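Local coordinates for protein quinone reductase (Klebsiella pneumoniae subsp. pneumoniae, PDB 4GI5) that binds FAD and, judging by its family, probably reduces quinones with electrons from NAD(P)H, at residues 98-103 against 135-140; 168-173 against 236-241; 209-214 against 244-249. All coordinates share one frame; numbering follows the deposited sequence.

In the fold
The three contacts show how the chemistry of a contact follows its place in a flavodoxin-like fold. Contact 1 joins two helices, 101-112 and 129-138, through a salt bridge and is partly buried; it lies on the opposite side of the chain's centre from the other two. Contact 2 is the buried one, where helix 224-239 and the turn after it pack over strand 168-174, whose selenomethionine Met170 points toward them. Contact 3 sits at the surface, where a proline-rich loop crosses strand 209-216, outermost within this chain. Contacts 2 and 3 are neighbours: their strands pair in the parallel sheet, and Arg237 of contact 2 bonds the carbonyl of Pro212 in contact 3.

Contact 1: residues 98-103 against 135-140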
ATOM      1  N   THR B  98       6.011 -23.619 -13.315  1.00 19.80           N
ATOM      2  CA  THR B  98       6.789 -23.943 -12.148  1.00 22.00           C
ATOM      3  C   THR B  98       6.525 -23.148 -10.901  1.00 19.34           C
ATOM      4  O   THR B  98       7.289 -23.193  -9.932  1.00 21.07           O
ATOM      5  CB  THR B  98       8.305 -23.874 -12.471  1.00 26.36           C
ATOM      6  OG1 THR B  98       8.760 -22.546 -12.831  1.00 24.02           O
ATOM      7  CG2 THR B  98       8.703 -24.848 -13.729  1.00 29.46           C
ATOM      8  N   GLN B  99       5.527 -22.280 -10.935  1.00 21.13           N
ATOM      9  CA  GLN B  99       5.286 -21.475  -9.766  1.00 20.48           C
ATOM     10  C   GLN B  99       5.002 -22.327  -8.545  1.00 20.46           C
ATOM     11  O   GLN B  99       4.388 -23.441  -8.671  1.00 20.85           O
ATOM     12  CB  GLN B  99       4.076 -20.514  -9.966  1.00 18.39           C
ATOM     13  CG  GLN B  99       4.216 -19.637 -11.189  1.00 18.36           C
ATOM     14  CD  GLN B  99       2.882 -18.870 -11.435  1.00 19.35           C
ATOM     15  OE1 GLN B  99       2.806 -17.589 -11.404  1.00 19.76           O
ATOM     16  NE2 GLN B  99       1.860 -19.623 -11.775  1.00 19.95           N
ATOM     17  N   SER B 100       5.237 -21.794  -7.346  1.00 19.94           N
ATOM     18  CA  SER B 100       4.837 -22.531  -6.162  1.00 22.51           C
ATOM     19  C   SER B 100       3.356 -22.855  -6.125  1.00 22.80           C
ATOM     20  O   SER B 100       2.494 -22.090  -6.616  1.00 20.00           O
ATOM     21  CB  SER B 100       5.373 -21.911  -4.876  1.00 27.74           C
ATOM     22  OG  SER B 100       4.960 -20.643  -4.810  1.00 34.68           O
ATOM     23  N   ALA B 101       3.008 -23.991  -5.502  1.00 20.29           N
ATOM     24  CA  ALA B 101       1.626 -24.467  -5.579  1.00 21.36           C
ATOM     25  C   ALA B 101       0.611 -23.567  -4.915  1.00 19.03           C
ATOM     26  O   ALA B 101      -0.509 -23.547  -5.369  1.00 21.23           O
ATOM     27  CB  ALA B 101       1.536 -25.858  -4.938  1.00 26.51           C
ATOM     28  N   ASP B 102       0.993 -22.844  -3.846  1.00 20.05           N
ATOM     29  CA  ASP B 102       0.082 -21.835  -3.206  1.00 17.59           C
ATOM     30  C   ASP B 102      -0.356 -20.773  -4.215  1.00 17.90           C
ATOM     31  O   ASP B 102      -1.544 -20.443  -4.285  1.00 18.10           O
ATOM     32  CB  ASP B 102       0.741 -21.240  -1.918  1.00 19.22           C
ATOM     33  CG  ASP B 102       2.021 -20.521  -2.133  1.00 19.96           C
ATOM     34  OD1 ASP B 102       2.825 -20.722  -3.114  1.00 20.56           O
ATOM     35  OD2 ASP B 102       2.384 -19.739  -1.188  1.00 21.76           O
ATOM     36  N   ILE B 103       0.594 -20.262  -4.980  1.00 18.69           N
ATOM     37  CA  ILE B 103       0.328 -19.278  -6.049  1.00 17.72           C
ATOM     38  C   ILE B 103      -0.619 -19.811  -7.067  1.00 18.56           C
ATOM     39  O   ILE B 103      -1.620 -19.194  -7.439  1.00 16.27           O
ATOM     40  CB  ILE B 103       1.632 -18.769  -6.661  1.00 17.46           C
ATOM     41  CG1 ILE B 103       2.436 -18.000  -5.627  1.00 17.52           C
ATOM     42  CG2 ILE B 103       1.368 -17.967  -7.951  1.00 18.16           C
ATOM     43  CD1 ILE B 103       3.868 -17.605  -6.012  1.00 18.77           C
ATOM     44  N   ILE B 135      -1.125 -10.084  -3.346  1.00 12.64           N
ATOM     45  CA  ILE B 135      -0.986  -9.356  -4.599  1.00 12.79           C
ATOM     46  C   ILE B 135       0.359  -9.629  -5.201  1.00 11.79           C
ATOM     47  O   ILE B 135       0.488 -10.005  -6.399  1.00 13.95           O
ATOM     48  CB  ILE B 135      -1.252  -7.852  -4.430  1.00 12.78           C
ATOM     49  CG1 ILE B 135      -2.678  -7.632  -3.986  1.00 14.33           C
ATOM     50  CG2 ILE B 135      -0.860  -7.078  -5.690  1.00 13.72           C
ATOM     51  CD1 ILE B 135      -3.691  -7.732  -5.114  1.00 16.55           C
ATOM     52  N   ASP B 136       1.441  -9.395  -4.457  1.00 11.74           N
ATOM     53  CA  ASP B 136       2.775  -9.451  -5.030  1.00 11.97           C
ATOM     54  C   ASP B 136       3.080 -10.826  -5.615  1.00 14.67           C
ATOM     55  O   ASP B 136       3.724 -10.896  -6.638  1.00 14.52           O
ATOM     56  CB  ASP B 136       3.835  -9.227  -3.952  1.00 12.01           C
ATOM     57  CG  ASP B 136       3.939  -7.754  -3.439  1.00 14.54           C
ATOM     58  OD1 ASP B 136       3.300  -6.865  -3.997  1.00 14.68           O
ATOM     59  OD2 ASP B 136       4.521  -7.636  -2.302  1.00 14.16           O
ATOM     60  N   ARG B 137       2.634 -11.858  -4.942  1.00 12.56           N
ATOM     61  CA  ARG B 137       2.954 -13.236  -5.337  1.00 13.33           C
ATOM     62  C   ARG B 137       1.989 -13.847  -6.337  1.00 15.11           C
ATOM     63  O   ARG B 137       2.417 -14.650  -7.186  1.00 15.58           O
ATOM     64  CB  ARG B 137       3.156 -14.101  -4.122  1.00 14.13           C
ATOM     65  CG  ARG B 137       4.331 -13.698  -3.290  1.00 13.82           C
ATOM     66  CD  ARG B 137       4.540 -14.427  -1.936  1.00 15.72           C
ATOM     67  NE  ARG B 137       4.873 -15.852  -2.260  1.00 14.77           N
ATOM     68  CZ  ARG B 137       4.060 -16.894  -2.041  1.00 16.32           C
ATOM     69  NH1 ARG B 137       2.844 -16.803  -1.469  1.00 17.79           N
ATOM     70  NH2 ARG B 137       4.460 -18.105  -2.543  1.00 17.44           N
ATOM     71  N   VAL B 138       0.725 -13.518  -6.264  1.00 13.28           N
ATOM     72  CA  VAL B 138      -0.275 -14.135  -7.150  1.00 13.57           C
ATOM     73  C   VAL B 138      -0.299 -13.428  -8.517  1.00 15.32           C
ATOM     74  O   VAL B 138      -0.574 -14.028  -9.541  1.00 14.94           O
ATOM     75  CB  VAL B 138      -1.641 -14.110  -6.510  1.00 14.70           C
ATOM     76  CG1 VAL B 138      -2.784 -14.559  -7.389  1.00 15.22           C
ATOM     77  CG2 VAL B 138      -1.607 -14.952  -5.244  1.00 15.07           C
ATOM     78  N   TYR B 139      -0.027 -12.096  -8.529  1.00 14.81           N
ATOM     79  CA  TYR B 139      -0.190 -11.312  -9.741  1.00 13.04           C
ATOM     80  C   TYR B 139       1.041 -11.456 -10.607  1.00 16.70           C
ATOM     81  O   TYR B 139       1.870 -10.555 -10.741  1.00 17.40           O
ATOM     82  CB  TYR B 139      -0.436  -9.813  -9.373  1.00 13.95           C
ATOM     83  CG  TYR B 139      -1.835  -9.424  -9.174  1.00 14.00           C
ATOM     84  CD1 TYR B 139      -2.837 -10.339  -8.845  1.00 14.65           C
ATOM     85  CD2 TYR B 139      -2.197  -8.051  -9.207  1.00 13.85           C
ATOM     86  CE1 TYR B 139      -4.147 -10.002  -8.660  1.00 15.30           C
ATOM     87  CE2 TYR B 139      -3.518  -7.682  -9.019  1.00 13.95           C
ATOM     88  CZ  TYR B 139      -4.537  -8.618  -8.822  1.00 14.19           C
ATOM     89  OH  TYR B 139      -5.789  -8.123  -8.655  1.00 15.82           O
ATOM     90  N   ALA B 140       1.213 -12.626 -11.186  1.00 16.22           N
ATOM     91  CA  ALA B 140       2.412 -12.932 -11.977  1.00 15.51           C
ATOM     92  C   ALA B 140       2.515 -12.249 -13.375  1.00 14.55           C
ATOM     93  O   ALA B 140       1.519 -11.865 -13.977  1.00 14.98           O
ATOM     94  CB  ALA B 140       2.440 -14.493 -12.179  1.00 17.71           C
TER
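The guanidinium of Arg137 has the methyl CD1 of Ile103 over one face and the carboxylate of Asp102 at its edge, close to its plane. The salt bridge is end-on, made by NH1 and NH2; with the planes 40° apart it is uneven. Arg137 NH2 reaches both oxygens on their syn sides, at 3.1 Å from Asp102 OD1 and 3.0 Å from Asp102 OD2. Arg137 NH1 meets Asp102 OD2 at 3.0 Å as well, but from well above the carboxylate plane. On the aspartate side, OD1 of Asp102 is also held by Ser100, whose OG donates to it over 2.7 Å. The Arg137 chain bends at chi3 (67°), which swings its end across Ile103.

CD1 of Ile103 lies between that guanidinium face and the carbonyl O of Arg137, 3.5 Å from the latter, while CG2 rests near CA of Val138. Farther along, OE1 of Gln99 comes 3.2 Å from CB of Ala140, and the amide nitrogen of Gln99 is held by Gln107.

The contact thus ties the start of helix 101-112 to the end of helix 129-138. Because Arg137 NH2 has a second acidic partner in Asp74, its positive charge is shared between two carboxylates, an ion network consistent with a charged arginine and ionised acids in this partly buried place.

Contact 2: residues 168-173 against 236-241; sequences RAMLIV and ERLDTL
Arg168 and Leu241 mark the nearest approach of the two backbones, with CA atoms 8.1 Å apart. No backbone touches backbone; side chains span the gap, one of them to a main-chain carbonyl. The strand lies inside the parallel sheet, and residues 236-241 carry the last helical turn and the bend after it, an alpha-on-beta layer of the flavodoxin-like fold. At that bend OG1 of Thr240 bonds back to the carbonyl O of Glu236.

Met170, a selenomethionine, carries the middle of the contact. With CG anti to the backbone N (chi1 -176°), its chain stands out from the strand towards the helix, then bends at chi3. SE of Met170 comes over one face of the Arg237 guanidinium, offset toward the rim, and lies 3.4 Å from NH2. Its other neighbours are apolar: CD2 of Leu241 is 4.0 Å from SE, and CD2 of Leu238 is 4.4 Å from the terminal CE. Arg237 folds back at chi2 and chi3.

At the strand's start the Arg168 chain runs extended from CG to NE. NH1 of Arg168 donates to the carbonyl O of Leu241 over 2.7 Å, in the guanidinium plane, with an N-H...O angle of 162°; the same nitrogen also reaches the carbonyl of Thr244.

The two arginines therefore play different parts: Arg168 satisfies main-chain oxygens where the helix has run out, while Arg237 gives an N-H of NH2 to the carbonyl of Pro212 on the adjoining strand. Selenium here replaces methionine's sulfur, whose polarisable atom would probably sit over the cationic face likewise.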
ATOM      1  N   ARG B 168     -15.903  -8.804 -11.737  1.00 17.23           N
ATOM      2  CA  ARG B 168     -16.145  -7.588 -10.891  1.00 18.28           C
ATOM      3  C   ARG B 168     -15.331  -7.790  -9.606  1.00 18.19           C
ATOM      4  O   ARG B 168     -15.077  -8.900  -9.187  1.00 18.17           O
ATOM      5  CB  ARG B 168     -17.619  -7.485 -10.514  1.00 22.19           C
ATOM      6  CG  ARG B 168     -18.465  -7.022 -11.698  1.00 26.26           C
ATOM      7  CD  ARG B 168     -20.019  -7.052 -11.386  1.00 30.07           C
ATOM      8  NE  ARG B 168     -20.567  -6.101 -12.434  1.00 35.31           N
ATOM      9  CZ  ARG B 168     -21.378  -5.040 -12.273  1.00 36.77           C
ATOM     10  NH1 ARG B 168     -21.975  -4.723 -11.103  1.00 30.01           N
ATOM     11  NH2 ARG B 168     -21.642  -4.284 -13.335  1.00 39.85           N
ATOM     12  N   ALA B 169     -14.890  -6.682  -9.047  1.00 16.50           N
ATOM     13  CA  ALA B 169     -14.120  -6.672  -7.744  1.00 16.94           C
ATOM     14  C   ALA B 169     -14.625  -5.544  -6.888  1.00 15.56           C
ATOM     15  O   ALA B 169     -15.126  -4.476  -7.335  1.00 17.90           O
ATOM     16  CB  ALA B 169     -12.616  -6.528  -8.070  1.00 17.25           C
HETATM   17  N   MSE B 170     -14.535  -5.697  -5.576  1.00 15.30           N
HETATM   18  CA  MSE B 170     -14.982  -4.674  -4.616  1.00 16.27           C
HETATM   19  C   MSE B 170     -14.095  -4.833  -3.353  1.00 15.88           C
HETATM   20  O   MSE B 170     -13.715  -5.964  -3.008  1.00 17.79           O
HETATM   21  CB  MSE B 170     -16.401  -5.030  -4.147  1.00 18.28           C
HETATM   22  CG  MSE B 170     -16.888  -3.956  -3.263  1.00 23.89           C
HETATM   23 SE   MSE B 170     -18.816  -4.403  -2.754  1.00 26.47          SE
HETATM   24  CE  MSE B 170     -18.640  -5.863  -1.466  1.00 28.07           C
ATOM     25  N   LEU B 171     -13.802  -3.743  -2.693  1.00 15.30           N
ATOM     26  CA  LEU B 171     -13.161  -3.782  -1.402  1.00 14.15           C
ATOM     27  C   LEU B 171     -14.212  -3.645  -0.289  1.00 15.59           C
ATOM     28  O   LEU B 171     -15.150  -2.850  -0.395  1.00 16.00           O
ATOM     29  CB  LEU B 171     -12.267  -2.565  -1.302  1.00 13.25           C
ATOM     30  CG  LEU B 171     -11.138  -2.326  -2.372  1.00 13.27           C
ATOM     31  CD1 LEU B 171     -10.260  -1.144  -2.079  1.00 14.17           C
ATOM     32  CD2 LEU B 171     -10.315  -3.558  -2.542  1.00 14.51           C
ATOM     33  N   ILE B 172     -13.943  -4.298   0.840  1.00 12.80           N
ATOM     34  CA  ILE B 172     -14.643  -4.067   2.066  1.00 13.78           C
ATOM     35  C   ILE B 172     -13.622  -3.733   3.105  1.00 13.90           C
ATOM     36  O   ILE B 172     -12.773  -4.511   3.418  1.00 14.81           O
ATOM     37  CB  ILE B 172     -15.432  -5.316   2.519  1.00 15.89           C
ATOM     38  CG1 ILE B 172     -16.476  -5.739   1.516  1.00 16.54           C
ATOM     39  CG2 ILE B 172     -16.083  -5.011   3.861  1.00 17.62           C
ATOM     40  CD1 ILE B 172     -17.090  -7.118   1.879  1.00 19.99           C
ATOM     41  N   VAL B 173     -13.600  -2.509   3.548  1.00 13.61           N
ATOM     42  CA  VAL B 173     -12.584  -1.937   4.406  1.00 13.81           C
ATOM     43  C   VAL B 173     -13.171  -1.370   5.678  1.00 14.32           C
ATOM     44  O   VAL B 173     -14.125  -0.626   5.700  1.00 14.63           O
ATOM     45  CB  VAL B 173     -11.903  -0.763   3.675  1.00 15.82           C
ATOM     46  CG1 VAL B 173     -10.771  -0.159   4.525  1.00 16.24           C
ATOM     47  CG2 VAL B 173     -11.416  -1.276   2.316  1.00 17.55           C
ATOM     48  N   GLU B 236     -26.814  -5.066   1.740  1.00 20.32           N
ATOM     49  CA  GLU B 236     -27.314  -4.260   0.596  1.00 24.16           C
ATOM     50  C   GLU B 236     -26.300  -4.277  -0.524  1.00 23.99           C
ATOM     51  O   GLU B 236     -26.647  -4.467  -1.665  1.00 22.30           O
ATOM     52  CB  GLU B 236     -27.709  -2.819   1.020  1.00 27.46           C
ATOM     53  CG  GLU B 236     -27.747  -1.685  -0.019  1.00 42.39           C
ATOM     54  CD  GLU B 236     -28.575  -1.886  -1.218  1.00 54.58           C
ATOM     55  OE1 GLU B 236     -29.574  -2.632  -1.112  1.00 82.83           O
ATOM     56  OE2 GLU B 236     -28.255  -1.252  -2.277  1.00 53.39           O
ATOM     57  N   ARG B 237     -24.984  -4.154  -0.200  1.00 22.91           N
ATOM     58  CA  ARG B 237     -24.000  -4.316  -1.253  1.00 19.88           C
ATOM     59  C   ARG B 237     -23.917  -5.684  -1.872  1.00 19.54           C
ATOM     60  O   ARG B 237     -23.768  -5.861  -3.092  1.00 21.81           O
ATOM     61  CB  ARG B 237     -22.549  -3.857  -0.736  1.00 16.95           C
ATOM     62  CG  ARG B 237     -22.452  -2.403  -0.317  1.00 16.83           C
ATOM     63  CD  ARG B 237     -22.809  -1.321  -1.368  1.00 20.04           C
ATOM     64  NE  ARG B 237     -22.162  -1.676  -2.579  1.00 21.03           N
ATOM     65  CZ  ARG B 237     -20.927  -1.227  -2.934  1.00 20.17           C
ATOM     66  NH1 ARG B 237     -20.298  -0.445  -2.138  1.00 19.25           N
ATOM     67  NH2 ARG B 237     -20.372  -1.659  -4.008  1.00 19.77           N
ATOM     68  N   LEU B 238     -24.005  -6.711  -1.041  1.00 18.78           N
ATOM     69  CA  LEU B 238     -23.937  -8.047  -1.537  1.00 19.93           C
ATOM     70  C   LEU B 238     -25.182  -8.419  -2.411  1.00 21.92           C
ATOM     71  O   LEU B 238     -25.080  -9.229  -3.311  1.00 23.22           O
ATOM     72  CB  LEU B 238     -23.821  -8.987  -0.324  1.00 21.58           C
ATOM     73  CG  LEU B 238     -22.489  -8.911   0.450  1.00 21.93           C
ATOM     74  CD1 LEU B 238     -22.564  -9.794   1.662  1.00 21.45           C
ATOM     75  CD2 LEU B 238     -21.258  -9.240  -0.411  1.00 21.63           C
ATOM     76  N   ASP B 239     -26.292  -7.829  -2.100  1.00 24.32           N
ATOM     77  CA  ASP B 239     -27.582  -8.029  -2.866  1.00 27.10           C
ATOM     78  C   ASP B 239     -27.495  -7.361  -4.232  1.00 30.49           C
ATOM     79  O   ASP B 239     -28.273  -7.700  -5.112  1.00 31.86           O
ATOM     80  CB  ASP B 239     -28.753  -7.400  -2.055  1.00 25.38           C
ATOM     81  CG  ASP B 239     -29.139  -8.214  -0.831  1.00 26.63           C
ATOM     82  OD1 ASP B 239     -28.710  -9.344  -0.770  1.00 28.26           O
ATOM     83  OD2 ASP B 239     -29.860  -7.703   0.052  1.00 33.20           O
ATOM     84  N   THR B 240     -26.569  -6.404  -4.451  1.00 25.26           N
ATOM     85  CA  THR B 240     -26.575  -5.619  -5.679  1.00 23.95           C
ATOM     86  C   THR B 240     -25.244  -5.743  -6.451  1.00 25.82           C
ATOM     87  O   THR B 240     -24.976  -4.931  -7.314  1.00 27.24           O
ATOM     88  CB  THR B 240     -26.859  -4.129  -5.344  1.00 28.15           C
ATOM     89  OG1 THR B 240     -25.951  -3.636  -4.331  1.00 25.71           O
ATOM     90  CG2 THR B 240     -28.288  -3.885  -4.806  1.00 28.82           C
ATOM     91  N   LEU B 241     -24.427  -6.751  -6.149  1.00 25.09           N
ATOM     92  CA  LEU B 241     -23.121  -6.886  -6.745  1.00 26.46           C
ATOM     93  C   LEU B 241     -23.106  -6.811  -8.264  1.00 34.09           C
ATOM     94  O   LEU B 241     -22.117  -6.318  -8.887  1.00 28.37           O
ATOM     95  CB  LEU B 241     -22.461  -8.164  -6.352  1.00 27.36           C
ATOM     96  CG  LEU B 241     -21.969  -8.216  -4.960  1.00 24.18           C
ATOM     97  CD1 LEU B 241     -21.524  -9.620  -4.606  1.00 25.13           C
ATOM     98  CD2 LEU B 241     -20.784  -7.268  -4.812  1.00 27.37           C
TER

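Contact 3: residues 209-214 against 244-249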
ATOM      1  N   GLU B 209     -13.918  -4.952 -13.533  1.00 17.74           N
ATOM      2  CA  GLU B 209     -14.847  -3.817 -13.279  1.00 17.62           C
ATOM      3  C   GLU B 209     -14.848  -3.592 -11.755  1.00 17.85           C
ATOM      4  O   GLU B 209     -15.185  -4.536 -11.045  1.00 19.57           O
ATOM      5  CB  GLU B 209     -16.251  -4.192 -13.769  1.00 21.08           C
ATOM      6  CG  GLU B 209     -16.284  -4.341 -15.272  1.00 29.37           C
ATOM      7  CD  GLU B 209     -17.736  -4.396 -15.747  1.00 42.19           C
ATOM      8  OE1 GLU B 209     -18.521  -5.168 -15.154  1.00 38.68           O
ATOM      9  OE2 GLU B 209     -18.104  -3.597 -16.606  1.00 47.08           O
ATOM     10  N   VAL B 210     -14.471  -2.392 -11.307  1.00 16.49           N
ATOM     11  CA  VAL B 210     -14.340  -2.177  -9.900  1.00 17.14           C
ATOM     12  C   VAL B 210     -15.604  -1.493  -9.366  1.00 15.89           C
ATOM     13  O   VAL B 210     -16.012  -0.431  -9.841  1.00 19.78           O
ATOM     14  CB  VAL B 210     -13.124  -1.281  -9.614  1.00 16.67           C
ATOM     15  CG1 VAL B 210     -12.901  -1.201  -8.108  1.00 17.10           C
ATOM     16  CG2 VAL B 210     -11.916  -1.813 -10.417  1.00 18.71           C
ATOM     17  N   LEU B 211     -16.249  -2.122  -8.407  1.00 16.89           N
ATOM     18  CA  LEU B 211     -17.380  -1.498  -7.773  1.00 17.41           C
ATOM     19  C   LEU B 211     -16.942  -0.495  -6.742  1.00 18.09           C
ATOM     20  O   LEU B 211     -15.853  -0.636  -6.152  1.00 17.61           O
ATOM     21  CB  LEU B 211     -18.251  -2.571  -7.144  1.00 19.34           C
ATOM     22  CG  LEU B 211     -18.629  -3.726  -8.036  1.00 21.97           C
ATOM     23  CD1 LEU B 211     -19.567  -4.596  -7.280  1.00 25.94           C
ATOM     24  CD2 LEU B 211     -19.336  -3.200  -9.233  1.00 27.93           C
ATOM     25  N   PRO B 212     -17.780   0.502  -6.401  1.00 16.95           N
ATOM     26  CA  PRO B 212     -17.477   1.401  -5.281  1.00 18.02           C
ATOM     27  C   PRO B 212     -17.209   0.638  -4.017  1.00 15.97           C
ATOM     28  O   PRO B 212     -17.859  -0.406  -3.803  1.00 16.82           O
ATOM     29  CB  PRO B 212     -18.764   2.248  -5.129  1.00 20.13           C
ATOM     30  CG  PRO B 212     -19.322   2.242  -6.510  1.00 22.13           C
ATOM     31  CD  PRO B 212     -19.101   0.851  -7.022  1.00 20.02           C
ATOM     32  N   PRO B 213     -16.198   1.032  -3.270  1.00 15.44           N
ATOM     33  CA  PRO B 213     -15.852   0.272  -2.064  1.00 15.13           C
ATOM     34  C   PRO B 213     -16.900   0.415  -0.976  1.00 15.59           C
ATOM     35  O   PRO B 213     -17.587   1.436  -0.951  1.00 16.73           O
ATOM     36  CB  PRO B 213     -14.541   0.919  -1.651  1.00 15.68           C
ATOM     37  CG  PRO B 213     -14.624   2.344  -2.141  1.00 15.34           C
ATOM     38  CD  PRO B 213     -15.351   2.215  -3.425  1.00 15.53           C
ATOM     39  N   LEU B 214     -16.946  -0.557  -0.084  1.00 15.89           N
ATOM     40  CA  LEU B 214     -17.735  -0.462   1.125  1.00 16.39           C
ATOM     41  C   LEU B 214     -16.759  -0.178   2.274  1.00 15.79           C
ATOM     42  O   LEU B 214     -15.888  -1.005   2.543  1.00 15.56           O
ATOM     43  CB  LEU B 214     -18.390  -1.802   1.361  1.00 15.34           C
ATOM     44  CG  LEU B 214     -19.191  -1.872   2.650  1.00 16.99           C
ATOM     45  CD1 LEU B 214     -20.254  -0.788   2.749  1.00 18.27           C
ATOM     46  CD2 LEU B 214     -19.828  -3.234   2.748  1.00 18.54           C
ATOM     47  N   THR B 244     -24.816  -2.873  -9.370  1.00 25.70           N
ATOM     48  CA  THR B 244     -24.234  -1.564  -9.040  1.00 23.06           C
ATOM     49  C   THR B 244     -23.341  -1.118 -10.190  1.00 19.96           C
ATOM     50  O   THR B 244     -22.655  -1.977 -10.802  1.00 23.63           O
ATOM     51  CB  THR B 244     -23.367  -1.809  -7.742  1.00 24.74           C
ATOM     52  OG1 THR B 244     -24.227  -2.142  -6.643  1.00 27.54           O
ATOM     53  CG2 THR B 244     -22.555  -0.615  -7.354  1.00 24.33           C
ATOM     54  N   GLU B 245     -23.360   0.147 -10.490  1.00 22.32           N
ATOM     55  CA  GLU B 245     -22.551   0.668 -11.603  1.00 24.66           C
ATOM     56  C   GLU B 245     -21.045   0.645 -11.114  1.00 20.25           C
ATOM     57  O   GLU B 245     -20.783   1.201 -10.092  1.00 20.29           O
ATOM     58  CB  GLU B 245     -22.903   2.127 -11.834  1.00 28.86           C
ATOM     59  CG  GLU B 245     -22.306   2.718 -13.056  1.00 43.01           C
ATOM     60  CD  GLU B 245     -22.947   2.088 -14.294  1.00 55.44           C
ATOM     61  OE1 GLU B 245     -24.144   1.675 -14.186  1.00 59.27           O
ATOM     62  OE2 GLU B 245     -22.246   1.990 -15.333  1.00 54.53           O
ATOM     63  N   PRO B 246     -20.170   0.103 -11.941  1.00 21.57           N
ATOM     64  CA  PRO B 246     -18.717   0.251 -11.618  1.00 20.89           C
ATOM     65  C   PRO B 246     -18.202   1.605 -11.625  1.00 21.82           C
ATOM     66  O   PRO B 246     -18.721   2.504 -12.252  1.00 21.78           O
ATOM     67  CB  PRO B 246     -18.018  -0.577 -12.670  1.00 22.07           C
ATOM     68  CG  PRO B 246     -19.090  -1.472 -13.255  1.00 29.71           C
ATOM     69  CD  PRO B 246     -20.378  -0.664 -13.153  1.00 23.83           C
ATOM     70  N   ILE B 247     -17.086   1.817 -10.915  1.00 16.93           N
ATOM     71  CA  ILE B 247     -16.366   3.087 -10.998  1.00 16.97           C
ATOM     72  C   ILE B 247     -15.959   3.264 -12.481  1.00 15.76           C
ATOM     73  O   ILE B 247     -15.355   2.354 -13.092  1.00 16.29           O
ATOM     74  CB  ILE B 247     -15.081   3.025 -10.115  1.00 15.43           C
ATOM     75  CG1 ILE B 247     -15.469   2.782  -8.661  1.00 17.34           C
ATOM     76  CG2 ILE B 247     -14.226   4.267 -10.243  1.00 17.82           C
ATOM     77  CD1 ILE B 247     -14.261   2.485  -7.718  1.00 17.76           C
ATOM     78  N   PRO B 248     -16.175   4.476 -13.035  1.00 16.93           N
ATOM     79  CA  PRO B 248     -16.051   4.618 -14.519  1.00 18.65           C
ATOM     80  C   PRO B 248     -14.557   5.028 -14.886  1.00 18.30           C
ATOM     81  O   PRO B 248     -14.256   6.100 -15.435  1.00 18.41           O
ATOM     82  CB  PRO B 248     -17.068   5.767 -14.830  1.00 17.12           C
ATOM     83  CG  PRO B 248     -16.979   6.645 -13.655  1.00 20.16           C
ATOM     84  CD  PRO B 248     -16.940   5.626 -12.471  1.00 20.30           C
ATOM     85  N   PHE B 249     -13.618   4.177 -14.477  1.00 16.37           N
ATOM     86  CA  PHE B 249     -12.255   4.404 -14.802  1.00 16.30           C
ATOM     87  C   PHE B 249     -12.081   4.344 -16.350  1.00 16.13           C
ATOM     88  O   PHE B 249     -12.702   3.496 -17.033  1.00 16.47           O
ATOM     89  CB  PHE B 249     -11.342   3.352 -14.177  1.00 16.72           C
ATOM     90  CG  PHE B 249     -11.216   3.456 -12.671  1.00 14.96           C
ATOM     91  CD1 PHE B 249     -10.742   4.618 -12.078  1.00 14.80           C
ATOM     92  CD2 PHE B 249     -11.338   2.338 -11.919  1.00 14.44           C
ATOM     93  CE1 PHE B 249     -10.526   4.692 -10.692  1.00 17.06           C
ATOM     94  CE2 PHE B 249     -11.105   2.416 -10.521  1.00 15.34           C
ATOM     95  CZ  PHE B 249     -10.690   3.535  -9.955  1.00 16.36           C
TER
HETATM   96  O   HOH W   1     -14.187  -0.124 -13.052  1.00 17.90           O
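Val210 and Ile247 join the outermost strand, within this chain, of the parallel flavodoxin-like sheet to the loop that follows helix 224-239. The loop has no regular structure, and its direction differs by 107° from that of residues 209-213, so it passes across the strand instead of extending the sheet. One direct backbone bond fixes the crossing: N of Ile247 donates to O of Val210 over 2.7 Å.

Around this bond the packing is close. Leu211 and Pro246 bring their CA atoms to 4.4 Å; CA of Pro246 also lies against O of Val210, and its CG near CD2 of Leu211. Ile247 CG1 is anti to the carbonyl carbon (chi1 -61°), which lays the ethyl branch along the strand; its CD1 reaches 3.9 Å from CG1 of Val210 and also approaches the ring of Pro213. The other branch of Ile247 turns within the loop, where CG2 sits over the centre of the Phe249 ring. That ring presents its edge to CG2 of Val210, and beyond the contact it meets His200 edge-to-face and lies against Phe204, both of helix 196-204. At the other end of the loop segment, Pro212 and Thr244 slide past each other in opposite directions, CD of Pro212 lying 3.8 Å from CG2 of Thr244 and 3.5 Å from O of Glu245. Thr244 keeps its hydroxyl for the carbonyl of Thr240.

The outer side is looser. Glu209, exposed, crosses Pro246 obliquely, with CB of Glu209 4.0 Å from CG of that ring and the carboxylate scarcely farther; the carboxylate makes a long, weak ion pair with Arg168. Glu245 is exposed and its CB points away. A water links the two backbones as well, accepting from N of Val210 at 2.9 Å and donating to O of Ile247 at 2.7 Å.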